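Local coordinates for protein salicylate 5-hydroxylase, large oxygenase component (Ralstonia sp., PDB 7C8Z) that hydroxylates salicylate at ring position 5 to give gentisate, acting as the Rieske [2Fe-2S] and mononuclear-iron oxygenase component of an NADH-dependent multicomponent system, at residues His133-Asn136 with Asp142-Gly145; Asp82-Val87 with Val93-Asp98; Gly89-Ile94 with Ala187-Asp192; Gly123-Phe128 with Tyr137-Asp142. One frame throughout, in Å; residues are numbered along the deposited sequence.

How the interactions relate
Following the chain from its N terminus, interaction 2 comes first and closes a short hairpin between strands 82-88 and 91-97. Interaction 3 opens on the returning strand of that hairpin, sharing Val-93 and Ile-94 with it, and closes only about ninety residues later, just past strand 184-188, so it reaches across strands 103-107 and 175-181 of the seven-stranded sheet. The cluster-binding excursion lies within that long loop. There interaction 4 opens at 123-128, interaction 1 opens at 133-136, then interaction 4 closes at 137-142 and interaction 1 at 142-145: the two interlock and share Asp-142. Phe-128 of interaction 4 rests on Ile-94, joining the small three-stranded cluster-bearing sheet to the large one.

Interaction 1 of 4, residues His133-Asn136 with Asp142-Gly145; sequences HQWN and DLQG. With FES (Fe2/s2 (inorganic) cluster), chain I.
Asn-136 and Gly-145 pair through their backbones, Asn-136 N donating almost straight to Gly-145 O (3.0 Å, 173° at the hydrogen). In return Asn-136 O is gripped twice, by Gly-145 N at 3.1 Å and by Gln-144 N at 2.7 Å. Two residues thus face one, a classic beta bulge. Beside it, both methyls of Leu-143 lie against the six-membered part of the Trp-135 indole, CD2 reaching Trp-135 CZ3 at 3.8 Å, while the pyrrole end presents a face to the cluster, with Trp-135 CD1 3.7 Å from FES S1. A broad aromatic suits this place because it spans the distance from cluster to hairpin.

The hairpin belongs to the Rieske fold, whose cluster is held by two histidines and two cysteines. His-133 binds FE1 through ND1 (2.5 Å), and His-112 is the other ligand of that iron.

Further out, Asn-136 ND2 is hydrogen-bonded to Asp-127 OD2. His-133 NE2 is hydrogen-bonded to OD2 of Asp-240 of the second subunit, and the ring packs on that subunit's iron ligand His-243, consistent with the intersubunit electron route of related oxygenases.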
loop_
_atom_site.group_PDB
_atom_site.type_symbol
_atom_site.label_atom_id
_atom_site.label_comp_id
_atom_site.label_asym_id
_atom_site.label_seq_id
_atom_site.Cartn_x
_atom_site.Cartn_y
_atom_site.Cartn_z
ATOM N N HIS A 133 -19.222 7.550 -23.749
ATOM C CA HIS A 133 -19.936 8.122 -24.884
ATOM C C HIS A 133 -21.250 7.386 -25.132
ATOM O O HIS A 133 -21.843 7.521 -26.208
ATOM C CB HIS A 133 -19.046 8.125 -26.128
ATOM C CG HIS A 133 -17.720 8.787 -25.903
ATOM N ND1 HIS A 133 -16.699 8.186 -25.198
ATOM C CD2 HIS A 133 -17.258 10.006 -26.263
ATOM C CE1 HIS A 133 -15.660 8.999 -25.147
ATOM N NE2 HIS A 133 -15.973 10.112 -25.785
ATOM N N GLN A 134 -21.702 6.606 -24.145
ATOM C CA GLN A 134 -23.040 6.011 -24.118
ATOM C C GLN A 134 -23.271 5.054 -25.284
ATOM O O GLN A 134 -24.301 5.099 -25.958
ATOM C CB GLN A 134 -24.118 7.096 -24.084
ATOM C CG GLN A 134 -23.995 8.034 -22.908
ATOM C CD GLN A 134 -24.551 7.440 -21.631
ATOM O OE1 GLN A 134 -25.170 6.377 -21.646
ATOM N NE2 GLN A 134 -24.331 8.125 -20.513
ATOM N N TRP A 135 -22.315 4.157 -25.502
ATOM C CA TRP A 135 -22.516 3.095 -26.483
ATOM C C TRP A 135 -23.381 2.011 -25.856
ATOM O O TRP A 135 -23.154 1.622 -24.707
ATOM C CB TRP A 135 -21.186 2.509 -26.955
ATOM C CG TRP A 135 -20.530 3.293 -28.056
ATOM C CD1 TRP A 135 -20.693 4.617 -28.322
ATOM C CD2 TRP A 135 -19.598 2.800 -29.033
ATOM N NE1 TRP A 135 -19.926 4.983 -29.404
ATOM C CE2 TRP A 135 -19.244 3.888 -29.858
ATOM C CE3 TRP A 135 -19.029 1.545 -29.286
ATOM C CZ2 TRP A 135 -18.350 3.762 -30.921
ATOM C CZ3 TRP A 135 -18.139 1.423 -30.345
ATOM C CH2 TRP A 135 -17.808 2.526 -31.148
ATOM N N ASN A 136 -24.383 1.541 -26.596
ATOM C CA ASN A 136 -25.353 0.578 -26.087
ATOM C C ASN A 136 -25.174 -0.768 -26.780
ATOM O O ASN A 136 -25.110 -0.831 -28.014
ATOM C CB ASN A 136 -26.779 1.101 -26.294
ATOM C CG ASN A 136 -27.833 0.224 -25.634
ATOM O OD1 ASN A 136 -28.025 -0.936 -26.006
ATOM N ND2 ASN A 136 -28.526 0.780 -24.646
ATOM N N ASP A 142 -23.899 -7.394 -28.748
ATOM C CA ASP A 142 -24.008 -6.745 -30.048
ATOM C C ASP A 142 -24.224 -5.246 -29.874
ATOM O O ASP A 142 -25.119 -4.821 -29.140
ATOM C CB ASP A 142 -25.160 -7.354 -30.846
ATOM C CG ASP A 142 -24.981 -8.835 -31.085
ATOM O OD1 ASP A 142 -23.885 -9.234 -31.533
ATOM O OD2 ASP A 142 -25.937 -9.601 -30.829
ATOM N N LEU A 143 -23.412 -4.450 -30.566
ATOM C CA LEU A 143 -23.510 -2.992 -30.510
ATOM C C LEU A 143 -24.829 -2.535 -31.125
ATOM O O LEU A 143 -25.005 -2.593 -32.346
ATOM C CB LEU A 143 -22.324 -2.368 -31.239
ATOM C CG LEU A 143 -22.312 -0.845 -31.334
ATOM C CD1 LEU A 143 -22.456 -0.226 -29.952
ATOM C CD2 LEU A 143 -21.042 -0.367 -32.022
ATOM N N GLN A 144 -25.750 -2.060 -30.288
ATOM C CA GLN A 144 -27.074 -1.652 -30.743
ATOM C C GLN A 144 -27.202 -0.158 -30.996
ATOM O O GLN A 144 -28.058 0.250 -31.790
ATOM C CB GLN A 144 -28.137 -2.062 -29.723
ATOM C CG GLN A 144 -28.361 -3.545 -29.630
ATOM C CD GLN A 144 -29.276 -3.905 -28.485
ATOM O OE1 GLN A 144 -29.362 -3.179 -27.493
ATOM N NE2 GLN A 144 -29.985 -5.020 -28.620
ATOM N N GLY A 145 -26.391 0.668 -30.341
ATOM C CA GLY A 145 -26.539 2.101 -30.477
ATOM C C GLY A 145 -25.235 2.853 -30.336
ATOM O O GLY A 145 -24.439 2.582 -29.434
HETATM FE FE1 FES I . -16.480 5.715 -25.544
HETATM FE FE2 FES I . -17.569 3.131 -24.275
HETATM S S1 FES I . -18.469 4.799 -25.367
HETATM S S2 FES I . -15.600 4.042 -24.437
#

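Interaction 2 of 4, residues Asp82-Val87 with Val93-Asp98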
loop_
_atom_site.group_PDB
_atom_site.type_symbol
_atom_site.label_atom_id
_atom_site.label_comp_id
_atom_site.label_asym_id
_atom_site.label_seq_id
_atom_site.Cartn_x
_atom_site.Cartn_y
_atom_site.Cartn_z
ATOM N N ASP A 82 -30.436 -10.589 -15.187
ATOM C CA ASP A 82 -29.540 -10.810 -14.062
ATOM C C ASP A 82 -28.125 -11.063 -14.566
ATOM O O ASP A 82 -27.899 -11.930 -15.416
ATOM C CB ASP A 82 -30.023 -11.987 -13.217
ATOM C CG ASP A 82 -31.293 -11.671 -12.451
ATOM O OD1 ASP A 82 -31.800 -10.536 -12.575
ATOM O OD2 ASP A 82 -31.786 -12.560 -11.724
ATOM N N PHE A 83 -27.176 -10.289 -14.053
ATOM C CA PHE A 83 -25.779 -10.396 -14.435
ATOM C C PHE A 83 -24.889 -10.503 -13.204
ATOM O O PHE A 83 -25.212 -9.979 -12.128
ATOM C CB PHE A 83 -25.339 -9.196 -15.299
ATOM C CG PHE A 83 -25.141 -7.917 -14.521
ATOM C CD1 PHE A 83 -23.930 -7.642 -13.896
ATOM C CD2 PHE A 83 -26.154 -6.977 -14.442
ATOM C CE1 PHE A 83 -23.746 -6.473 -13.191
ATOM C CE2 PHE A 83 -25.972 -5.801 -13.747
ATOM C CZ PHE A 83 -24.768 -5.551 -13.114
ATOM N N LYS A 84 -23.761 -11.188 -13.391
ATOM C CA LYS A 84 -22.683 -11.269 -12.414
ATOM C C LYS A 84 -21.375 -10.974 -13.136
ATOM O O LYS A 84 -21.072 -11.604 -14.156
ATOM C CB LYS A 84 -22.637 -12.648 -11.749
ATOM C CG LYS A 84 -21.568 -12.780 -10.679
ATOM C CD LYS A 84 -21.183 -14.238 -10.448
ATOM C CE LYS A 84 -19.782 -14.349 -9.859
ATOM N NZ LYS A 84 -19.532 -15.660 -9.203
ATOM N N ARG A 85 -20.627 -9.988 -12.644
ATOM C CA ARG A 85 -19.304 -9.714 -13.184
ATOM C C ARG A 85 -18.284 -10.646 -12.538
ATOM O O ARG A 85 -18.300 -10.857 -11.321
ATOM C CB ARG A 85 -18.919 -8.249 -12.957
ATOM C CG ARG A 85 -17.484 -7.897 -13.371
ATOM C CD ARG A 85 -17.207 -6.398 -13.320
ATOM N NE ARG A 85 -17.359 -5.846 -11.973
ATOM C CZ ARG A 85 -16.399 -5.807 -11.048
ATOM N NH1 ARG A 85 -15.189 -6.289 -11.301
ATOM N NH2 ARG A 85 -16.655 -5.282 -9.857
ATOM N N THR A 86 -17.386 -11.190 -13.350
ATOM C CA THR A 86 -16.355 -12.100 -12.865
ATOM C C THR A 86 -15.126 -11.926 -13.753
ATOM O O THR A 86 -15.029 -10.953 -14.510
ATOM C CB THR A 86 -16.884 -13.547 -12.837
ATOM O OG1 THR A 86 -15.918 -14.409 -12.219
ATOM C CG2 THR A 86 -17.173 -14.039 -14.249
ATOM N N VAL A 87 -14.189 -12.871 -13.679
ATOM C CA VAL A 87 -12.919 -12.737 -14.376
ATOM C C VAL A 87 -12.490 -14.081 -14.951
ATOM O O VAL A 87 -12.875 -15.146 -14.458
ATOM C CB VAL A 87 -11.825 -12.166 -13.445
ATOM C CG1 VAL A 87 -11.225 -13.270 -12.591
ATOM C CG2 VAL A 87 -10.750 -11.458 -14.253
ATOM N N VAL A 93 -15.021 -10.258 -17.304
ATOM C CA VAL A 93 -16.131 -10.664 -18.151
ATOM C C VAL A 93 -17.423 -10.529 -17.355
ATOM O O VAL A 93 -17.419 -10.387 -16.133
ATOM C CB VAL A 93 -15.970 -12.099 -18.696
ATOM C CG1 VAL A 93 -14.822 -12.161 -19.689
ATOM C CG2 VAL A 93 -15.769 -13.086 -17.556
ATOM N N ILE A 94 -18.538 -10.572 -18.077
ATOM C CA ILE A 94 -19.874 -10.474 -17.509
ATOM C C ILE A 94 -20.669 -11.695 -17.947
ATOM O O ILE A 94 -20.723 -12.009 -19.147
ATOM C CB ILE A 94 -20.573 -9.174 -17.947
ATOM C CG1 ILE A 94 -19.654 -7.972 -17.698
ATOM C CG2 ILE A 94 -21.919 -9.010 -17.242
ATOM C CD1 ILE A 94 -20.003 -6.767 -18.514
ATOM N N MET A 95 -21.274 -12.383 -16.976
ATOM C CA MET A 95 -22.147 -13.526 -17.216
ATOM C C MET A 95 -23.576 -13.068 -16.954
ATOM O O MET A 95 -23.920 -12.725 -15.818
ATOM C CB MET A 95 -21.769 -14.697 -16.311
ATOM C CG MET A 95 -22.840 -15.772 -16.210
ATOM S SD MET A 95 -22.497 -17.019 -14.951
ATOM C CE MET A 95 -23.177 -16.231 -13.493
ATOM N N VAL A 96 -24.400 -13.034 -17.996
ATOM C CA VAL A 96 -25.756 -12.513 -17.886
ATOM C C VAL A 96 -26.749 -13.535 -18.421
ATOM O O VAL A 96 -26.489 -14.215 -19.421
ATOM C CB VAL A 96 -25.907 -11.166 -18.627
ATOM C CG1 VAL A 96 -25.607 -11.330 -20.112
ATOM C CG2 VAL A 96 -27.297 -10.584 -18.402
ATOM N N ARG A 97 -27.906 -13.623 -17.773
ATOM C CA ARG A 97 -28.969 -14.475 -18.278
ATOM C C ARG A 97 -29.721 -13.744 -19.380
ATOM O O ARG A 97 -30.211 -12.630 -19.176
ATOM C CB ARG A 97 -29.938 -14.875 -17.170
ATOM C CG ARG A 97 -31.108 -15.690 -17.708
ATOM C CD ARG A 97 -31.655 -16.663 -16.688
ATOM N NE ARG A 97 -30.601 -17.373 -15.968
ATOM C CZ ARG A 97 -30.009 -18.480 -16.399
ATOM N NH1 ARG A 97 -30.360 -19.020 -17.559
ATOM N NH2 ARG A 97 -29.065 -19.052 -15.664
ATOM N N ASP A 98 -29.819 -14.380 -20.542
ATOM C CA ASP A 98 -30.460 -13.790 -21.705
ATOM C C ASP A 98 -31.975 -13.805 -21.532
ATOM O O ASP A 98 -32.516 -14.676 -20.844
ATOM C CB ASP A 98 -30.083 -14.563 -22.966
ATOM C CG ASP A 98 -30.282 -13.752 -24.226
ATOM O OD1 ASP A 98 -29.349 -13.013 -24.602
ATOM O OD2 ASP A 98 -31.369 -13.843 -24.837
#
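From Asp-82 to Thr-86 the chain runs antiparallel to Val-93 to Arg-97, the strand axes 4.6 Å apart at closest approach and five backbone hydrogen bonds joining them, such as Met-95 N to Lys-84 O at 2.9 Å. Lys-84 with Met-95 and Thr-86 with Val-93 are hydrogen-bonded pairs, and their side chains share one face. There Thr-86 and Val-93 lie side by side, CG2 of each meeting the other at 3.7 Å; beta-branched residues suit the extended backbone. Met-95 is bent at chi3 (86°), which lays its end on the aliphatic part of Lys-84: Met-95 CE lies 4.0 Å from Lys-84 CB, while the lysine's extended chain carries NZ on to a salt bridge with Glu-76. The other face holds Phe-83, Arg-85, Ile-94 and Val-96. Phe-83 CB touches two beta-branched neighbours, Val-96 CB in the paired position and Ile-94 CG2 on the diagonal, each at 3.9 Å.

This hairpin is part of the Rieske domain's antiparallel sheet. Strand 122-124 extends it beyond 82-88 and strand 103-107 beyond 91-97. Met-95 packs on Ile-103 and Val-105, whereas Ile-94 and Val-96 are met by Phe-128 from strand 128-130.

Interaction 3 of 4, residues Gly89-Ile94 with Ala187-Asp192; sequences GERSVI and ASFDHD
Phe-189 and Arg-91 stack flat on one another, the guanidinium lying over one face of the ring. The contact ties together distant strands of the antiparallel Rieske-domain sheet: 91-97, which carries Arg-91, and 184-188, which leads straight into Phe-189, are separated within it by strands 103-107 and 175-181. The two side chains therefore have to approach from opposite directions to meet, and long residues suit the span.

Phe-189 gives up the most surface. The guanidinium and ring planes are only 14° apart and their centres 3.6 Å, a geometry that counts both as a stack and as a cation-pi interaction. Overlap is offset toward the rim of the ring. A bend in the arginine chain at chi3 (78°) turns the guanidinium flat against the ring, and the aliphatic part runs past the CZ end of the ring, with Arg-91 CD 4.0 Å from Phe-189 CZ. The guanidinium N-H groups point outward in its own plane, so stacking does not use them, and NH2 makes a salt bridge with Glu-107, which probably fixes the group's rotation. Tyr-64 adds a second cation-pi partner, and Phe-189 also packs on Ile-88 and Leu-176. On the second subunit Val-29 packs against Arg-91.

Val-93, two residues on and so on the same side of its strand as Arg-91, adds one methyl at the end of the ring: Val-93 CG1 lies 3.9 Å from Phe-189 CZ.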
loop_
_atom_site.group_PDB
_atom_site.type_symbol
_atom_site.label_atom_id
_atom_site.label_comp_id
_atom_site.label_asym_id
_atom_site.label_seq_id
_atom_site.Cartn_x
_atom_site.Cartn_y
_atom_site.Cartn_z
ATOM N N GLY A 89 -8.674 -15.469 -16.094
ATOM C CA GLY A 89 -7.298 -15.029 -16.041
ATOM C C GLY A 89 -7.230 -13.669 -15.386
ATOM O O GLY A 89 -7.463 -13.542 -14.182
ATOM N N GLU A 90 -6.935 -12.634 -16.171
ATOM C CA GLU A 90 -6.977 -11.262 -15.683
ATOM C C GLU A 90 -7.920 -10.401 -16.508
ATOM O O GLU A 90 -7.831 -9.173 -16.467
ATOM C CB GLU A 90 -5.576 -10.658 -15.675
ATOM C CG GLU A 90 -4.628 -11.379 -14.742
ATOM C CD GLU A 90 -3.378 -10.582 -14.467
ATOM O OE1 GLU A 90 -3.275 -9.453 -14.989
ATOM O OE2 GLU A 90 -2.510 -11.074 -13.718
ATOM N N ARG A 91 -8.841 -11.021 -17.236
ATOM C CA ARG A 91 -9.749 -10.310 -18.125
ATOM C C ARG A 91 -11.148 -10.336 -17.526
ATOM O O ARG A 91 -11.723 -11.413 -17.326
ATOM C CB ARG A 91 -9.733 -10.926 -19.523
ATOM C CG ARG A 91 -8.448 -10.638 -20.268
ATOM C CD ARG A 91 -8.302 -11.492 -21.502
ATOM N NE ARG A 91 -9.110 -11.017 -22.616
ATOM C CZ ARG A 91 -9.122 -11.595 -23.810
ATOM N NH1 ARG A 91 -8.369 -12.667 -24.032
ATOM N NH2 ARG A 91 -9.883 -11.110 -24.779
ATOM N N SER A 92 -11.676 -9.151 -17.225
ATOM C CA SER A 92 -13.018 -9.037 -16.673
ATOM C C SER A 92 -14.061 -9.427 -17.714
ATOM O O SER A 92 -14.004 -8.982 -18.867
ATOM C CB SER A 92 -13.264 -7.606 -16.194
ATOM O OG SER A 92 -14.279 -7.567 -15.206
ATOM N N VAL A 93 -15.021 -10.258 -17.304
ATOM C CA VAL A 93 -16.131 -10.664 -18.151
ATOM C C VAL A 93 -17.423 -10.529 -17.355
ATOM O O VAL A 93 -17.419 -10.387 -16.133
ATOM C CB VAL A 93 -15.970 -12.099 -18.696
ATOM C CG1 VAL A 93 -14.822 -12.161 -19.689
ATOM C CG2 VAL A 93 -15.769 -13.086 -17.556
ATOM N N ILE A 94 -18.538 -10.572 -18.077
ATOM C CA ILE A 94 -19.874 -10.474 -17.509
ATOM C C ILE A 94 -20.669 -11.695 -17.947
ATOM O O ILE A 94 -20.723 -12.009 -19.147
ATOM C CB ILE A 94 -20.573 -9.174 -17.947
ATOM C CG1 ILE A 94 -19.654 -7.972 -17.698
ATOM C CG2 ILE A 94 -21.919 -9.010 -17.242
ATOM C CD1 ILE A 94 -20.003 -6.767 -18.514
ATOM N N ALA A 187 -16.864 -20.794 -19.332
ATOM C CA ALA A 187 -16.807 -20.012 -20.557
ATOM C C ALA A 187 -15.405 -20.116 -21.133
ATOM O O ALA A 187 -14.478 -20.613 -20.486
ATOM C CB ALA A 187 -17.196 -18.549 -20.310
ATOM N N SER A 188 -15.258 -19.636 -22.363
ATOM C CA SER A 188 -13.963 -19.699 -23.022
ATOM C C SER A 188 -13.884 -18.638 -24.106
ATOM O O SER A 188 -14.831 -18.456 -24.877
ATOM C CB SER A 188 -13.730 -21.090 -23.625
ATOM O OG SER A 188 -12.549 -21.130 -24.405
ATOM N N PHE A 189 -12.742 -17.947 -24.157
ATOM C CA PHE A 189 -12.488 -17.039 -25.269
ATOM C C PHE A 189 -12.289 -17.822 -26.556
ATOM O O PHE A 189 -12.788 -17.429 -27.618
ATOM C CB PHE A 189 -11.256 -16.176 -24.987
ATOM C CG PHE A 189 -11.486 -15.088 -23.979
ATOM C CD1 PHE A 189 -12.112 -13.910 -24.345
ATOM C CD2 PHE A 189 -11.054 -15.235 -22.670
ATOM C CE1 PHE A 189 -12.315 -12.903 -23.429
ATOM C CE2 PHE A 189 -11.256 -14.232 -21.743
ATOM C CZ PHE A 189 -11.890 -13.063 -22.124
ATOM N N ASP A 190 -11.566 -18.933 -26.472
ATOM C CA ASP A 190 -11.358 -19.803 -27.618
ATOM C C ASP A 190 -12.679 -20.444 -28.018
ATOM O O ASP A 190 -13.274 -21.196 -27.238
ATOM C CB ASP A 190 -10.326 -20.873 -27.271
ATOM C CG ASP A 190 -9.827 -21.620 -28.483
ATOM O OD1 ASP A 190 -10.311 -21.348 -29.602
ATOM O OD2 ASP A 190 -8.950 -22.489 -28.311
ATOM N N HIS A 191 -13.139 -20.143 -29.228
ATOM C CA HIS A 191 -14.380 -20.714 -29.730
ATOM C C HIS A 191 -14.166 -22.048 -30.427
ATOM O O HIS A 191 -15.142 -22.761 -30.680
ATOM C CB HIS A 191 -15.075 -19.726 -30.659
ATOM C CG HIS A 191 -15.821 -18.657 -29.927
ATOM N ND1 HIS A 191 -17.136 -18.800 -29.538
ATOM C CD2 HIS A 191 -15.428 -17.439 -29.484
ATOM C CE1 HIS A 191 -17.525 -17.709 -28.904
ATOM N NE2 HIS A 191 -16.508 -16.869 -28.855
ATOM N N ASP A 192 -12.918 -22.388 -30.756
ATOM C CA ASP A 192 -12.570 -23.709 -31.263
ATOM C C ASP A 192 -12.110 -24.637 -30.147
ATOM O O ASP A 192 -11.269 -25.516 -30.369
ATOM C CB ASP A 192 -11.498 -23.594 -32.346
ATOM C CG ASP A 192 -11.840 -22.552 -33.396
ATOM O OD1 ASP A 192 -12.962 -22.607 -33.948
ATOM O OD2 ASP A 192 -10.991 -21.675 -33.668
#

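Interaction 4 of 4, residues Gly123-Phe128 with Tyr137-Asp142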
loop_
_atom_site.group_PDB
_atom_site.type_symbol
_atom_site.label_atom_id
_atom_site.label_comp_id
_atom_site.label_asym_id
_atom_site.label_seq_id
_atom_site.Cartn_x
_atom_site.Cartn_y
_atom_site.Cartn_z
ATOM N N GLY A 123 -26.278 -7.536 -10.751
ATOM C CA GLY A 123 -27.447 -6.679 -10.864
ATOM C C GLY A 123 -28.375 -7.170 -11.960
ATOM O O GLY A 123 -28.344 -8.335 -12.339
ATOM N N ASN A 124 -29.190 -6.247 -12.467
ATOM C CA ASN A 124 -30.151 -6.574 -13.514
ATOM C C ASN A 124 -30.141 -5.473 -14.562
ATOM O O ASN A 124 -30.406 -4.313 -14.241
ATOM C CB ASN A 124 -31.556 -6.748 -12.941
ATOM C CG ASN A 124 -32.562 -7.106 -14.007
ATOM O OD1 ASN A 124 -33.045 -6.240 -14.736
ATOM N ND2 ASN A 124 -32.874 -8.391 -14.119
ATOM N N ALA A 125 -29.855 -5.830 -15.810
ATOM C CA ALA A 125 -29.724 -4.856 -16.881
ATOM C C ALA A 125 -30.550 -5.262 -18.091
ATOM O O ALA A 125 -30.585 -6.444 -18.448
ATOM C CB ALA A 125 -28.254 -4.705 -17.284
ATOM N N LYS A 126 -31.209 -4.282 -18.726
ATOM C CA LYS A 126 -31.828 -4.532 -20.028
ATOM C C LYS A 126 -30.786 -4.700 -21.124
ATOM O O LYS A 126 -30.975 -5.473 -22.063
ATOM C CB LYS A 126 -32.747 -3.381 -20.395
ATOM C CG LYS A 126 -33.939 -3.246 -19.462
ATOM C CD LYS A 126 -34.405 -1.824 -19.376
ATOM C CE LYS A 126 -33.345 -1.061 -18.657
ATOM N NZ LYS A 126 -33.050 -1.652 -17.311
ATOM N N ASP A 127 -29.681 -3.980 -21.007
ATOM C CA ASP A 127 -28.619 -3.946 -22.000
ATOM C C ASP A 127 -27.353 -3.467 -21.309
ATOM O O ASP A 127 -27.402 -2.917 -20.207
ATOM C CB ASP A 127 -28.980 -3.002 -23.156
ATOM C CG ASP A 127 -29.560 -1.678 -22.664
ATOM O OD1 ASP A 127 -29.057 -1.138 -21.653
ATOM O OD2 ASP A 127 -30.517 -1.177 -23.292
ATOM N N PHE A 128 -26.212 -3.742 -21.924
ATOM C CA PHE A 128 -24.976 -3.175 -21.417
ATOM C C PHE A 128 -24.792 -1.808 -22.060
ATOM O O PHE A 128 -25.257 -1.564 -23.174
ATOM C CB PHE A 128 -23.787 -4.091 -21.711
ATOM C CG PHE A 128 -23.911 -5.452 -21.083
ATOM C CD1 PHE A 128 -24.108 -5.582 -19.714
ATOM C CD2 PHE A 128 -23.866 -6.598 -21.862
ATOM C CE1 PHE A 128 -24.237 -6.826 -19.130
ATOM C CE2 PHE A 128 -24.000 -7.847 -21.288
ATOM C CZ PHE A 128 -24.186 -7.961 -19.916
ATOM N N TYR A 137 -25.114 -1.840 -25.984
ATOM C CA TYR A 137 -24.950 -3.207 -26.460
ATOM C C TYR A 137 -26.084 -4.082 -25.945
ATOM O O TYR A 137 -26.542 -3.922 -24.808
ATOM C CB TYR A 137 -23.626 -3.825 -25.982
ATOM C CG TYR A 137 -22.383 -3.019 -26.269
ATOM C CD1 TYR A 137 -22.003 -1.968 -25.445
ATOM C CD2 TYR A 137 -21.575 -3.327 -27.354
ATOM C CE1 TYR A 137 -20.855 -1.241 -25.706
ATOM C CE2 TYR A 137 -20.432 -2.609 -27.622
ATOM C CZ TYR A 137 -20.073 -1.569 -26.800
ATOM O OH TYR A 137 -18.926 -0.861 -27.081
ATOM N N SER A 138 -26.506 -5.039 -26.774
ATOM C CA SER A 138 -27.422 -6.080 -26.330
ATOM C C SER A 138 -26.800 -6.898 -25.193
ATOM O O SER A 138 -25.584 -6.901 -24.976
ATOM C CB SER A 138 -27.798 -7.000 -27.491
ATOM O OG SER A 138 -26.695 -7.783 -27.915
ATOM N N LEU A 139 -27.652 -7.650 -24.494
ATOM C CA LEU A 139 -27.158 -8.585 -23.490
ATOM C C LEU A 139 -26.354 -9.729 -24.093
ATOM O O LEU A 139 -25.813 -10.550 -23.339
ATOM C CB LEU A 139 -28.323 -9.139 -22.666
ATOM C CG LEU A 139 -29.029 -8.147 -21.738
ATOM C CD1 LEU A 139 -30.202 -8.808 -21.035
ATOM C CD2 LEU A 139 -28.053 -7.550 -20.723
ATOM N N LYS A 140 -26.264 -9.808 -25.421
ATOM C CA LYS A 140 -25.398 -10.763 -26.095
ATOM C C LYS A 140 -24.084 -10.143 -26.545
ATOM O O LYS A 140 -23.220 -10.865 -27.055
ATOM C CB LYS A 140 -26.114 -11.371 -27.307
ATOM C CG LYS A 140 -27.397 -12.113 -26.967
ATOM C CD LYS A 140 -27.975 -12.805 -28.192
ATOM C CE LYS A 140 -28.064 -14.304 -27.977
ATOM N NZ LYS A 140 -29.133 -14.666 -27.004
ATOM N N GLY A 141 -23.919 -8.829 -26.378
ATOM C CA GLY A 141 -22.701 -8.143 -26.753
ATOM C C GLY A 141 -22.756 -7.397 -28.067
ATOM O O GLY A 141 -21.741 -6.811 -28.466
ATOM N N ASP A 142 -23.899 -7.394 -28.748
ATOM C CA ASP A 142 -24.008 -6.745 -30.048
ATOM C C ASP A 142 -24.224 -5.246 -29.874
ATOM O O ASP A 142 -25.119 -4.821 -29.140
ATOM C CB ASP A 142 -25.160 -7.354 -30.846
ATOM C CG ASP A 142 -24.981 -8.835 -31.085
ATOM O OD1 ASP A 142 -23.885 -9.234 -31.533
ATOM O OD2 ASP A 142 -25.937 -9.601 -30.829
#
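Leu-139 is the bump of this contact, and the bend of the chain at Ala-125 to Phe-128 is the hollow that takes it. Its branched end slots between backbone carbonyls and an aromatic face: it lies against the Lys-126 carbonyl, CD1 lies 3.5 Å from Ala-125 O, and Leu-139 CD2 rests over a face of the Phe-128 ring, 4.1 Å from the centroid, a CH-pi contact. The leucine and phenylalanine side chains meet at about a right angle, and Phe-128 CE2 comes within 3.8 Å of Leu-139 O. With CG beside its own backbone N (chi1 -69°), Leu-139 folds back over segment 123-128, where a compact forked side chain fits. Ala-125, with just a methyl, crowds it little.

Next to this plug Phe-128 and Tyr-137 form an antiparallel hydrogen-bonded pair, Tyr-137 N to Phe-128 O being nearly straight (2.8 Å, 175°). The Tyr-137 ring packs on the cluster ligand Cys-110 and its OH is hydrogen-bonded to Ala-111 N.

Leu-139 sits in a type I turn from Ser-138 to Gly-141. Ser-138 OG accepts from Lys-140 N, which makes an ST turn, and also from Asp-142 N (2.9 Å). Gly-141, the fourth residue of the turn, has the positive phi (101°) of a G1 bulge. A type I turn with a G1 bulge is a classic way to join hairpin strands, here 135-137 and 143-145 of the Rieske cluster-binding subdomain.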